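Local structure of pseudouridylate synthase RPUSD4, mitochondrial (Homo sapiens, 5UBA) at residues Lys113-His121 against Phe279-Met290; Cys211-Tyr219 against Ala245-His253. The protein isomerises uridine to pseudouridine in mitochondrial RNAs, including 16S ribosomal RNA, a modification required for assembly of the functional mitochondrial ribosome. All coordinates share one frame; numbering follows the deposited sequence. Where two conformers were deposited one is given.

Contact 1: Lys113-His121 against Phe279-Met290; sequences KKYWAITVH and FVHSLHRLRLEM
I118 is the central side chain of this contact. It points toward the helix from strand 113-120, and each of its branches meets a different part of segment 279-290. CG1 lies anti to the carbonyl carbon (chi1 -62°) and continues extended to CD1. This arm and the F279 ring point opposite ways, with I118 CG1 3.6 Å from F279 CE1. The approach is oblique to the ring. At the end of the arm, I118 CD1 meets L283 CD2 at 3.6 Å and the CB of S282. The second branch turns to the helix end: I118 CG2 touches L286 CD1 at 3.7 Å and, more loosely, L288 CD1 at 4.1 Å.

F279 has CG anti to its own backbone N (chi1 -168°), which carries the ring to the strand. The ring turns its edge to the backbone there, with F279 CE2 3.5 Å from W116 O and the CA of A117 also near the ring plane.

W116 meets the chain after the helix. M290 is bent at chi2 and chi3 and crosses the indole at about a right angle. Its methyl, M290 CE, lies in the indole plane at the edge, 3.8 Å from W116 CZ3. The sulfur is also at the edge, so this is an edge-on Met-aromatic contact. The indole NE1 is hydrogen-bonded to E190, and R255 makes a cation-pi contact with the ring.

The helix ends in a Schellman motif at R287, with positive phi. The chain then returns L288 and M290 to the strand. Strand 112-120 runs between strands 186-193 and 252-259 in the mixed sheet of the RluA-family pseudouridine synthase core. Helix 277-285 packs on one face of this sheet, and helix 232-238 touches L286 beside it.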
loop_
_atom_site.group_PDB
_atom_site.type_symbol
_atom_site.label_atom_id
_atom_site.label_comp_id
_atom_site.label_asym_id
_atom_site.label_seq_id
_atom_site.Cartn_x
_atom_site.Cartn_y
_atom_site.Cartn_z
ATOM N N LYS A 113 -3.576 3.163 10.101
ATOM C CA LYS A 113 -3.391 2.470 8.821
ATOM C C LYS A 113 -2.112 1.658 8.938
ATOM O O LYS A 113 -1.058 2.256 9.127
ATOM C CB LYS A 113 -3.195 3.477 7.670
ATOM C CG LYS A 113 -4.357 4.418 7.385
ATOM C CD LYS A 113 -4.009 5.525 6.382
ATOM C CE LYS A 113 -3.004 6.540 6.898
ATOM N NZ LYS A 113 -2.526 7.506 5.881
ATOM N N LYS A 114 -2.188 0.329 8.847
ATOM C CA LYS A 114 -1.000 -0.537 8.890
ATOM C C LYS A 114 -0.846 -1.272 7.568
ATOM O O LYS A 114 -1.814 -1.827 7.064
ATOM C CB LYS A 114 -1.103 -1.577 9.998
ATOM C CG LYS A 114 -1.275 -1.036 11.411
ATOM C CD LYS A 114 -0.041 -0.293 11.891
ATOM C CE LYS A 114 -0.134 -0.019 13.384
ATOM N NZ LYS A 114 1.093 0.595 13.966
ATOM N N TYR A 115 0.372 -1.281 7.044
ATOM C CA TYR A 115 0.697 -1.967 5.809
ATOM C C TYR A 115 1.794 -2.952 6.089
ATOM O O TYR A 115 2.604 -2.741 6.984
ATOM C CB TYR A 115 1.163 -1.004 4.743
ATOM C CG TYR A 115 0.117 -0.066 4.212
ATOM C CD1 TYR A 115 -0.331 0.987 4.983
ATOM C CD2 TYR A 115 -0.339 -0.190 2.902
ATOM C CE1 TYR A 115 -1.269 1.880 4.493
ATOM C CE2 TYR A 115 -1.283 0.687 2.400
ATOM C CZ TYR A 115 -1.714 1.726 3.193
ATOM O OH TYR A 115 -2.653 2.617 2.688
ATOM N N TRP A 116 1.811 -4.032 5.338
ATOM C CA TRP A 116 2.917 -4.988 5.374
ATOM C C TRP A 116 3.585 -4.978 4.020
ATOM O O TRP A 116 2.920 -5.000 2.971
ATOM C CB TRP A 116 2.418 -6.388 5.692
ATOM C CG TRP A 116 2.091 -6.622 7.147
ATOM C CD1 TRP A 116 2.000 -5.703 8.165
ATOM C CD2 TRP A 116 1.820 -7.884 7.734
ATOM N NE1 TRP A 116 1.670 -6.332 9.350
ATOM C CE2 TRP A 116 1.546 -7.673 9.107
ATOM C CE3 TRP A 116 1.773 -9.184 7.228
ATOM C CZ2 TRP A 116 1.239 -8.715 9.974
ATOM C CZ3 TRP A 116 1.476 -10.226 8.106
ATOM C CH2 TRP A 116 1.229 -9.987 9.457
ATOM N N ALA A 117 4.927 -4.995 4.028
ATOM C CA ALA A 117 5.717 -5.037 2.812
ATOM C C ALA A 117 6.878 -5.988 2.980
ATOM O O ALA A 117 7.399 -6.159 4.074
ATOM C CB ALA A 117 6.248 -3.673 2.456
ATOM N N ILE A 118 7.277 -6.611 1.884
ATOM C CA ILE A 118 8.574 -7.300 1.839
ATOM C C ILE A 118 9.553 -6.359 1.216
ATOM O O ILE A 118 9.290 -5.779 0.160
ATOM C CB ILE A 118 8.515 -8.586 1.008
ATOM C CG1 ILE A 118 7.532 -9.559 1.637
ATOM C CG2 ILE A 118 9.931 -9.201 0.897
ATOM C CD1 ILE A 118 7.431 -10.871 0.874
ATOM N N THR A 119 10.703 -6.201 1.870
ATOM C CA THR A 119 11.756 -5.321 1.401
ATOM C C THR A 119 12.972 -6.115 1.029
ATOM O O THR A 119 13.236 -7.181 1.573
ATOM C CB THR A 119 12.155 -4.227 2.428
ATOM O OG1 THR A 119 12.647 -4.836 3.626
ATOM C CG2 THR A 119 10.946 -3.362 2.765
ATOM N N VAL A 120 13.670 -5.569 0.061
ATOM C CA VAL A 120 14.987 -6.009 -0.342
ATOM C C VAL A 120 15.923 -5.275 0.644
ATOM O O VAL A 120 15.824 -4.059 0.802
ATOM C CB VAL A 120 15.243 -5.571 -1.798
ATOM C CG1 VAL A 120 16.674 -5.885 -2.225
ATOM C CG2 VAL A 120 14.207 -6.192 -2.728
ATOM N N HIS A 121 16.776 -5.992 1.330
ATOM C CA HIS A 121 17.585 -5.443 2.404
ATOM C C HIS A 121 16.740 -5.229 3.640
ATOM O O HIS A 121 15.502 -5.070 3.582
ATOM C CB HIS A 121 18.331 -4.138 2.047
ATOM C CG HIS A 121 18.976 -4.157 0.697
ATOM N ND1 HIS A 121 19.865 -5.140 0.311
ATOM C CD2 HIS A 121 18.856 -3.321 -0.361
ATOM C CE1 HIS A 121 20.256 -4.910 -0.928
ATOM N NE2 HIS A 121 19.658 -3.816 -1.363
ATOM N N PHE A 279 2.003 -13.107 -2.043
ATOM C CA PHE A 279 2.805 -12.505 -0.988
ATOM C C PHE A 279 3.185 -13.586 0.011
ATOM O O PHE A 279 4.341 -13.661 0.427
ATOM C CB PHE A 279 1.960 -11.343 -0.380
ATOM C CG PHE A 279 2.700 -10.374 0.545
ATOM C CD1 PHE A 279 3.468 -10.790 1.647
ATOM C CD2 PHE A 279 2.513 -9.010 0.359
ATOM C CE1 PHE A 279 4.065 -9.855 2.494
ATOM C CE2 PHE A 279 3.096 -8.082 1.219
ATOM C CZ PHE A 279 3.858 -8.506 2.274
ATOM N N VAL A 280 2.220 -14.420 0.397
ATOM C CA VAL A 280 2.486 -15.583 1.257
ATOM C C VAL A 280 3.593 -16.464 0.653
ATOM O O VAL A 280 4.500 -16.916 1.380
ATOM C CB VAL A 280 1.227 -16.411 1.494
ATOM C CG1 VAL A 280 1.554 -17.681 2.270
ATOM C CG2 VAL A 280 0.192 -15.595 2.267
ATOM N N HIS A 281 3.517 -16.689 -0.654
ATOM C CA HIS A 281 4.501 -17.517 -1.365
ATOM C C HIS A 281 5.885 -16.898 -1.284
ATOM O O HIS A 281 6.846 -17.575 -0.910
ATOM C CB HIS A 281 4.090 -17.708 -2.823
ATOM C CG HIS A 281 5.009 -18.602 -3.596
ATOM N ND1 HIS A 281 5.041 -19.967 -3.418
ATOM C CD2 HIS A 281 5.918 -18.322 -4.556
ATOM C CE1 HIS A 281 5.942 -20.489 -4.232
ATOM N NE2 HIS A 281 6.483 -19.515 -4.938
ATOM N N SER A 282 5.991 -15.611 -1.603
ATOM C CA SER A 282 7.281 -14.897 -1.523
ATOM C C SER A 282 7.863 -14.938 -0.088
ATOM O O SER A 282 9.058 -15.142 0.094
ATOM C CB SER A 282 7.128 -13.455 -1.973
ATOM O OG SER A 282 6.816 -13.384 -3.350
ATOM N N LEU A 283 7.018 -14.758 0.924
ATOM C CA LEU A 283 7.475 -14.840 2.322
ATOM C C LEU A 283 8.135 -16.183 2.603
ATOM O O LEU A 283 9.230 -16.247 3.183
ATOM C CB LEU A 283 6.345 -14.644 3.326
ATOM C CG LEU A 283 5.889 -13.229 3.607
ATOM C CD1 LEU A 283 4.692 -13.251 4.556
ATOM C CD2 LEU A 283 6.989 -12.354 4.173
ATOM N N HIS A 284 7.454 -17.252 2.196
ATOM C CA HIS A 284 7.958 -18.594 2.417
ATOM C C HIS A 284 9.261 -18.808 1.665
ATOM O O HIS A 284 10.235 -19.361 2.229
ATOM C CB HIS A 284 6.954 -19.631 1.927
ATOM C CG HIS A 284 7.432 -21.035 2.110
ATOM N ND1 HIS A 284 7.888 -21.807 1.061
ATOM C CD2 HIS A 284 7.579 -21.784 3.226
ATOM C CE1 HIS A 284 8.262 -22.987 1.524
ATOM N NE2 HIS A 284 8.092 -22.996 2.833
ATOM N N ARG A 285 9.310 -18.388 0.407
ATOM C CA ARG A 285 10.511 -18.585 -0.416
ATOM C C ARG A 285 11.706 -17.832 0.137
ATOM O O ARG A 285 12.849 -18.308 0.059
ATOM C CB ARG A 285 10.278 -18.167 -1.874
ATOM C CG ARG A 285 9.261 -18.993 -2.649
ATOM C CD ARG A 285 9.490 -20.468 -2.546
ATOM N NE ARG A 285 10.867 -20.830 -2.865
ATOM C CZ ARG A 285 11.356 -22.062 -2.706
ATOM N NH1 ARG A 285 12.626 -22.312 -3.009
ATOM N NH2 ARG A 285 10.583 -23.038 -2.235
ATOM N N LEU A 286 11.458 -16.643 0.684
ATOM C CA LEU A 286 12.509 -15.796 1.205
ATOM C C LEU A 286 12.894 -16.144 2.649
ATOM O O LEU A 286 13.791 -15.519 3.194
ATOM C CB LEU A 286 12.093 -14.319 1.116
ATOM C CG LEU A 286 12.023 -13.801 -0.309
ATOM C CD1 LEU A 286 11.329 -12.449 -0.327
ATOM C CD2 LEU A 286 13.381 -13.704 -0.963
ATOM N N ARG A 287 12.238 -17.135 3.237
ATOM C CA ARG A 287 12.508 -17.642 4.596
ATOM C C ARG A 287 12.184 -16.650 5.677
ATOM O O ARG A 287 12.828 -16.615 6.721
ATOM C CB ARG A 287 13.932 -18.169 4.718
ATOM C CG ARG A 287 14.246 -19.149 3.598
ATOM C CD ARG A 287 15.686 -19.560 3.610
ATOM N NE ARG A 287 15.962 -20.418 2.454
ATOM C CZ ARG A 287 17.138 -20.991 2.202
ATOM N NH1 ARG A 287 17.283 -21.733 1.108
ATOM N NH2 ARG A 287 18.182 -20.799 3.023
ATOM N N LEU A 288 11.159 -15.846 5.396
ATOM C CA LEU A 288 10.585 -14.913 6.359
ATOM C C LEU A 288 9.426 -15.581 7.055
ATOM O O LEU A 288 8.805 -16.482 6.506
ATOM C CB LEU A 288 10.124 -13.649 5.639
ATOM C CG LEU A 288 11.269 -12.857 4.999
ATOM C CD1 LEU A 288 10.761 -11.778 4.042
ATOM C CD2 LEU A 288 12.175 -12.232 6.052
ATOM N N GLU A 289 9.176 -15.166 8.286
ATOM C CA GLU A 289 8.147 -15.741 9.117
ATOM C C GLU A 289 7.034 -14.734 9.357
ATOM O O GLU A 289 7.269 -13.531 9.422
ATOM C CB GLU A 289 8.750 -16.132 10.466
ATOM C CG GLU A 289 9.938 -17.082 10.348
ATOM C CD GLU A 289 10.366 -17.661 11.689
ATOM O OE1 GLU A 289 11.401 -17.219 12.250
ATOM O OE2 GLU A 289 9.661 -18.560 12.188
ATOM N N MET A 290 5.830 -15.239 9.562
ATOM C CA MET A 290 4.738 -14.408 10.074
ATOM C C MET A 290 5.023 -14.020 11.519
ATOM O O MET A 290 5.573 -14.835 12.273
ATOM C CB MET A 290 3.428 -15.179 10.025
ATOM C CG MET A 290 2.978 -15.547 8.625
ATOM S SD MET A 290 2.431 -14.054 7.760
ATOM C CE MET A 290 0.733 -13.967 8.335
#

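Contact 2: Cys211-Tyr219 against Ala245-His253; sequences CPILGDHKY and ARYIPLHLH. With CA (calcium ion), chain E.
H217 reaches across to the turn at A245-I248. Its CB points toward it, with CG anti to the carbonyl carbon (chi1 -51°). H217 CE1 is 3.0 Å from A245 O, while ND1 is held by Q228. CD2 lies near the carbonyls of R246 and I248. At the tip, H217 NE2 donates to I248 O at 3.0 Å with an N-H...O angle of 155°, in the carbonyl plane but slightly out of the ring plane. The CA of R246 sits over one ring face (CH-pi). With a leucine in its place, I248 O and Q228 would probably lose their polar partner.

The H217 backbone O binds calcium at 2.3 Å, with the carbonyls of S220, N223 and A226 and a water. At positive phi in the type II turn, G215 lies so close that a CB would clash with P249 O. L214 CD2 sits over the H251 ring face in a CH-pi contact, 3.7 Å from the centroid. L214 O accepts weak bonds from H251 N and ND1; ND1 also bonds weakly to P249 O, and NE2 bonds S282.

The loop lies between helix 200-209, whose L205 touches I213, and strands 112-120 and 252-259; L252 comes near D83, the probable active-site residue.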
loop_
_atom_site.group_PDB
_atom_site.type_symbol
_atom_site.label_atom_id
_atom_site.label_comp_id
_atom_site.label_asym_id
_atom_site.label_seq_id
_atom_site.Cartn_x
_atom_site.Cartn_y
_atom_site.Cartn_z
ATOM N N CYS A 211 15.892 0.301 1.320
ATOM C CA CYS A 211 15.238 -0.988 1.422
ATOM C C CYS A 211 13.984 -0.967 0.562
ATOM O O CYS A 211 12.873 -0.977 1.092
ATOM C CB CYS A 211 14.885 -1.337 2.864
ATOM S SG CYS A 211 16.317 -1.557 3.965
ATOM N N PRO A 212 14.157 -0.959 -0.768
ATOM C CA PRO A 212 12.949 -0.882 -1.598
ATOM C C PRO A 212 12.065 -2.102 -1.439
ATOM O O PRO A 212 12.517 -3.213 -1.158
ATOM C CB PRO A 212 13.479 -0.788 -3.024
ATOM C CG PRO A 212 14.842 -1.381 -2.953
ATOM C CD PRO A 212 15.377 -1.122 -1.572
ATOM N N ILE A 213 10.774 -1.890 -1.629
ATOM C CA ILE A 213 9.846 -3.009 -1.592
ATOM C C ILE A 213 10.135 -3.968 -2.744
ATOM O O ILE A 213 10.464 -3.525 -3.857
ATOM C CB ILE A 213 8.401 -2.471 -1.656
ATOM C CG1 ILE A 213 8.116 -1.585 -0.431
ATOM C CG2 ILE A 213 7.386 -3.593 -1.755
ATOM C CD1 ILE A 213 6.742 -0.989 -0.426
ATOM N N LEU A 214 9.989 -5.267 -2.476
ATOM C CA LEU A 214 10.137 -6.303 -3.482
ATOM C C LEU A 214 9.145 -6.035 -4.618
ATOM O O LEU A 214 7.948 -5.855 -4.359
ATOM C CB LEU A 214 9.871 -7.682 -2.896
ATOM C CG LEU A 214 9.981 -8.875 -3.849
ATOM C CD1 LEU A 214 11.383 -9.037 -4.415
ATOM C CD2 LEU A 214 9.569 -10.136 -3.115
ATOM N N GLY A 215 9.645 -5.968 -5.846
ATOM C CA GLY A 215 8.802 -5.673 -6.985
ATOM C C GLY A 215 8.671 -4.220 -7.323
ATOM O O GLY A 215 7.982 -3.896 -8.257
ATOM N N ASP A 216 9.326 -3.332 -6.566
ATOM C CA ASP A 216 9.221 -1.910 -6.839
ATOM C C ASP A 216 10.239 -1.482 -7.900
ATOM O O ASP A 216 11.257 -0.885 -7.591
ATOM C CB ASP A 216 9.367 -1.064 -5.570
ATOM C CG ASP A 216 8.819 0.323 -5.760
ATOM O OD1 ASP A 216 8.651 0.765 -6.926
ATOM O OD2 ASP A 216 8.472 0.965 -4.743
ATOM N N HIS A 217 9.906 -1.779 -9.138
ATOM C CA HIS A 217 10.812 -1.446 -10.235
ATOM C C HIS A 217 11.010 0.052 -10.341
ATOM O O HIS A 217 12.173 0.534 -10.509
ATOM C CB HIS A 217 10.300 -2.086 -11.516
ATOM C CG HIS A 217 10.014 -3.530 -11.322
ATOM N ND1 HIS A 217 10.993 -4.420 -10.959
ATOM C CD2 HIS A 217 8.846 -4.212 -11.278
ATOM C CE1 HIS A 217 10.454 -5.612 -10.782
ATOM N NE2 HIS A 217 9.144 -5.507 -10.942
ATOM N N LYS A 218 9.932 0.821 -10.167
ATOM C CA LYS A 218 9.968 2.275 -10.301
ATOM C C LYS A 218 10.945 2.928 -9.339
ATOM O O LYS A 218 11.730 3.804 -9.725
ATOM C CB LYS A 218 8.563 2.848 -10.105
ATOM C CG LYS A 218 8.485 4.373 -10.152
ATOM C CD LYS A 218 7.076 4.895 -10.000
ATOM C CE LYS A 218 6.228 4.672 -11.241
ATOM N NZ LYS A 218 4.827 5.086 -10.949
ATOM N N TYR A 219 10.914 2.514 -8.083
ATOM C CA TYR A 219 11.715 3.177 -7.068
ATOM C C TYR A 219 13.027 2.490 -6.695
ATOM O O TYR A 219 13.669 2.916 -5.726
ATOM C CB TYR A 219 10.820 3.464 -5.856
ATOM C CG TYR A 219 9.747 4.501 -6.151
ATOM C CD1 TYR A 219 10.086 5.812 -6.504
ATOM C CD2 TYR A 219 8.394 4.192 -6.093
ATOM C CE1 TYR A 219 9.110 6.766 -6.761
ATOM C CE2 TYR A 219 7.418 5.131 -6.349
ATOM C CZ TYR A 219 7.764 6.423 -6.671
ATOM O OH TYR A 219 6.786 7.357 -6.941
ATOM N N ALA A 245 12.689 -10.890 -13.402
ATOM C CA ALA A 245 12.488 -9.973 -12.278
ATOM C C ALA A 245 11.497 -8.867 -12.598
ATOM O O ALA A 245 10.706 -8.476 -11.722
ATOM C CB ALA A 245 13.808 -9.378 -11.816
ATOM N N ARG A 246 11.475 -8.391 -13.836
ATOM C CA ARG A 246 10.540 -7.341 -14.234
ATOM C C ARG A 246 9.058 -7.666 -14.033
ATOM O O ARG A 246 8.234 -6.760 -13.960
ATOM C CB ARG A 246 10.777 -6.902 -15.675
ATOM C CG ARG A 246 10.472 -7.969 -16.702
ATOM C CD ARG A 246 11.100 -7.621 -18.056
ATOM N NE ARG A 246 10.441 -6.489 -18.713
ATOM C CZ ARG A 246 10.729 -6.031 -19.939
ATOM N NH1 ARG A 246 11.684 -6.603 -20.681
ATOM N NH2 ARG A 246 10.043 -5.009 -20.436
ATOM N N TYR A 247 8.732 -8.961 -13.954
ATOM C CA TYR A 247 7.359 -9.416 -13.768
ATOM C C TYR A 247 6.989 -9.685 -12.322
ATOM O O TYR A 247 5.850 -10.088 -12.037
ATOM C CB TYR A 247 7.066 -10.649 -14.640
ATOM C CG TYR A 247 7.515 -10.430 -16.077
ATOM C CD1 TYR A 247 7.029 -9.387 -16.826
ATOM C CD2 TYR A 247 8.454 -11.284 -16.663
ATOM C CE1 TYR A 247 7.444 -9.185 -18.146
ATOM C CE2 TYR A 247 8.900 -11.066 -17.959
ATOM C CZ TYR A 247 8.384 -10.038 -18.692
ATOM O OH TYR A 247 8.826 -9.801 -19.989
ATOM N N ILE A 248 7.925 -9.474 -11.405
ATOM C CA ILE A 248 7.632 -9.601 -9.988
ATOM C C ILE A 248 6.687 -8.434 -9.613
ATOM O O ILE A 248 7.013 -7.278 -9.888
ATOM C CB ILE A 248 8.895 -9.517 -9.122
ATOM C CG1 ILE A 248 9.819 -10.706 -9.407
ATOM C CG2 ILE A 248 8.574 -9.470 -7.637
ATOM C CD1 ILE A 248 11.213 -10.537 -8.885
ATOM N N PRO A 249 5.545 -8.756 -8.986
ATOM C CA PRO A 249 4.640 -7.685 -8.542
ATOM C C PRO A 249 5.161 -6.948 -7.321
ATOM O O PRO A 249 5.941 -7.489 -6.537
ATOM C CB PRO A 249 3.377 -8.420 -8.156
ATOM C CG PRO A 249 3.869 -9.742 -7.694
ATOM C CD PRO A 249 4.995 -10.074 -8.634
ATOM N N LEU A 250 4.701 -5.723 -7.141
ATOM C CA LEU A 250 4.914 -5.044 -5.854
ATOM C C LEU A 250 4.321 -5.868 -4.713
ATOM O O LEU A 250 3.287 -6.510 -4.876
ATOM C CB LEU A 250 4.260 -3.676 -5.879
ATOM C CG LEU A 250 4.661 -2.721 -4.757
ATOM C CD1 LEU A 250 6.097 -2.212 -4.906
ATOM C CD2 LEU A 250 3.674 -1.569 -4.750
ATOM N N HIS A 251 5.004 -5.876 -3.560
ATOM C CA HIS A 251 4.579 -6.575 -2.351
ATOM C C HIS A 251 4.249 -5.544 -1.276
ATOM O O HIS A 251 5.003 -5.352 -0.318
ATOM C CB HIS A 251 5.648 -7.554 -1.854
ATOM C CG HIS A 251 5.795 -8.772 -2.714
ATOM N ND1 HIS A 251 6.178 -8.710 -4.035
ATOM C CD2 HIS A 251 5.639 -10.075 -2.417
ATOM C CE1 HIS A 251 6.233 -9.947 -4.519
ATOM N NE2 HIS A 251 5.887 -10.785 -3.566
ATOM N N LEU A 252 3.091 -4.914 -1.420
ATOM C CA LEU A 252 2.598 -3.891 -0.472
ATOM C C LEU A 252 1.121 -4.120 -0.192
ATOM O O LEU A 252 0.295 -3.954 -1.090
ATOM C CB LEU A 252 2.849 -2.493 -1.007
ATOM C CG LEU A 252 2.353 -1.324 -0.135
ATOM C CD1 LEU A 252 3.046 -1.333 1.225
ATOM C CD2 LEU A 252 2.594 0.005 -0.819
ATOM N N HIS A 253 0.815 -4.523 1.032
ATOM C CA HIS A 253 -0.515 -4.944 1.456
ATOM C C HIS A 253 -1.056 -4.035 2.572
ATOM O O HIS A 253 -0.384 -3.837 3.596
ATOM C CB HIS A 253 -0.425 -6.371 1.966
ATOM C CG HIS A 253 -1.718 -6.933 2.462
ATOM N ND1 HIS A 253 -2.818 -7.147 1.640
ATOM C CD2 HIS A 253 -2.077 -7.348 3.695
ATOM C CE1 HIS A 253 -3.779 -7.697 2.356
ATOM N NE2 HIS A 253 -3.368 -7.823 3.606
HETATM CA CA CA E . 14.336 0.456 -11.261
HETATM O O HOH W 1 16.209 -0.921 -11.347
#

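The two contacts have centres about 12 Å apart and share the mixed sheet, where strands 112-120 and 252-259 are antiparallel neighbours. Both segments of contact 2 fall between those of contact 1: segment 113-121 comes first, then 211-219 and 245-253, then 279-290. They touch directly. S282 OG lies 2.8 Å from H251 NE2, a probable hydrogen bond, and I118 O lies 2.8 Å from L214 N, another probable one. The last helix and the calcium-bound loop thus attach to the same strand, 112-120. Contact 1 is remote from the calcium site and the probable catalytic aspartate, while contact 2 runs from the one toward the other.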